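PDB 6HOX: binding domain (Hc) of Paraclostridial Mosquitocidal Protein 1 from Paraclostridium bifermentans, which serves as the receptor-binding domain of a clostridial neurotoxin-like protein that targets Anopheles mosquitoes, and takes part in host nerve cell targeting. Local coordinates for residues I161-N164 against I165-I169. Numbering follows the deposited sequence.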
# COMPACT_ATOMS: atom_id res chain seq x y z
N ILE A 161 1.33 -6.84 -6.91
CA ILE A 161 0.68 -5.64 -7.51
C ILE A 161 -0.84 -5.66 -7.28
O ILE A 161 -1.40 -4.67 -6.81
CB ILE A 161 1.04 -5.51 -9.00
CG1 ILE A 161 2.54 -5.35 -9.23
CG2 ILE A 161 0.25 -4.39 -9.67
CD1 ILE A 161 3.18 -4.21 -8.48
N SER A 162 -1.51 -6.76 -7.66
CA SER A 162 -2.95 -6.86 -7.56
C SER A 162 -3.35 -7.26 -6.13
O SER A 162 -3.83 -8.37 -5.90
CB SER A 162 -3.51 -7.81 -8.60
OG SER A 162 -3.25 -7.28 -9.89
N SER A 163 -3.14 -6.31 -5.21
CA SER A 163 -3.24 -6.50 -3.77
C SER A 163 -4.17 -5.47 -3.12
O SER A 163 -4.52 -5.60 -1.93
CB SER A 163 -1.88 -6.36 -3.17
OG SER A 163 -1.39 -5.06 -3.40
N ASN A 164 -4.49 -4.40 -3.87
CA ASN A 164 -5.20 -3.20 -3.40
C ASN A 164 -4.35 -2.37 -2.43
O ASN A 164 -4.89 -1.44 -1.80
CB ASN A 164 -6.53 -3.52 -2.74
CG ASN A 164 -7.51 -2.37 -2.84
OD1 ASN A 164 -7.54 -1.68 -3.86
ND2 ASN A 164 -8.31 -2.15 -1.80
N ILE A 165 -3.05 -2.64 -2.36
CA ILE A 165 -2.11 -1.88 -1.53
C ILE A 165 -1.32 -0.92 -2.44
O ILE A 165 -0.89 -1.30 -3.51
CB ILE A 165 -1.18 -2.82 -0.74
CG1 ILE A 165 -1.96 -3.78 0.16
CG2 ILE A 165 -0.15 -2.03 0.07
CD1 ILE A 165 -1.18 -4.98 0.61
N TRP A 166 -1.13 0.32 -1.98
CA TRP A 166 -0.30 1.32 -2.71
C TRP A 166 1.13 0.80 -2.90
O TRP A 166 1.81 0.51 -1.91
CB TRP A 166 -0.30 2.66 -1.98
CG TRP A 166 -1.52 3.49 -2.22
CD1 TRP A 166 -2.57 3.71 -1.38
CD2 TRP A 166 -1.80 4.25 -3.41
NE1 TRP A 166 -3.47 4.55 -1.96
CE2 TRP A 166 -3.03 4.90 -3.20
CE3 TRP A 166 -1.12 4.45 -4.62
CZ2 TRP A 166 -3.60 5.73 -4.17
CZ3 TRP A 166 -1.69 5.27 -5.57
CH2 TRP A 166 -2.92 5.90 -5.35
N ARG A 167 1.58 0.73 -4.15
CA ARG A 167 2.92 0.32 -4.53
C ARG A 167 3.60 1.45 -5.32
O ARG A 167 2.97 2.09 -6.16
CB ARG A 167 2.91 -0.90 -5.45
CG ARG A 167 2.18 -2.12 -4.91
CD ARG A 167 2.75 -2.65 -3.61
NE ARG A 167 2.19 -3.97 -3.34
CZ ARG A 167 2.08 -4.55 -2.15
NH1 ARG A 167 2.54 -3.98 -1.04
NH2 ARG A 167 1.49 -5.74 -2.09
N HIS A 168 4.89 1.66 -5.06
CA HIS A 168 5.65 2.65 -5.77
C HIS A 168 6.50 1.91 -6.78
O HIS A 168 7.26 1.01 -6.40
CB HIS A 168 6.52 3.52 -4.86
CG HIS A 168 7.15 4.63 -5.62
ND1 HIS A 168 8.43 4.55 -6.10
CD2 HIS A 168 6.66 5.81 -6.05
CE1 HIS A 168 8.72 5.65 -6.78
NE2 HIS A 168 7.64 6.42 -6.79
N ILE A 169 6.36 2.30 -8.05
CA ILE A 169 7.08 1.64 -9.15
C ILE A 169 8.09 2.64 -9.71
O ILE A 169 7.73 3.81 -9.92
CB ILE A 169 6.11 1.18 -10.25
CG1 ILE A 169 4.94 0.39 -9.67
CG2 ILE A 169 6.86 0.39 -11.32
CD1 ILE A 169 5.35 -0.86 -8.93
O HOH W 1 -1.42 -1.96 -6.04
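Ser163 OG accepts a hydrogen bond from the backbone N of Ile165, 3.1 Å long with an N-H...O angle of 157°. The same hydroxyl is hydrogen-bonded to the carbonyl oxygen of Tyr160, so it links the chain on both sides of the turn. Its torsion makes this possible: OG lies between the backbone N and the carbonyl carbon (chi1 62°), which turns it toward Ile165. Arg167 NH2 also comes obliquely to Ser163 OG, at 3.2 Å. Firm partners of this guanidinium include main-chain oxygens: NH2 bonds to those of Phe156 and Tyr160, NH1 to that of Ile157. Ile165 CB sits 3.8 Å above one face of the guanidinium, toward its rim. A water lies within hydrogen-bonding distance of both Ile161 O (2.8 Å) and Ile165 O (2.7 Å) and bridges the two carbonyls. Ile161 and Ile169 meet tip to tip, CD1 to CD1 at 4.0 Å, and both also touch Leu132 of strand 131-137. The stretch leads into strand 167-174 of the lectin-like N-terminal receptor-binding domain. Asn164 ND2 reaches Asp441 and Trp166 NE1 reaches Glu255, which ties the turn to the C-terminal part of the chain. The charge of the buried Arg167 is probably balanced in part by the carbonyl oxygens of the loop after helix 152-155, and these bonds join that loop to the start of strand 167-174.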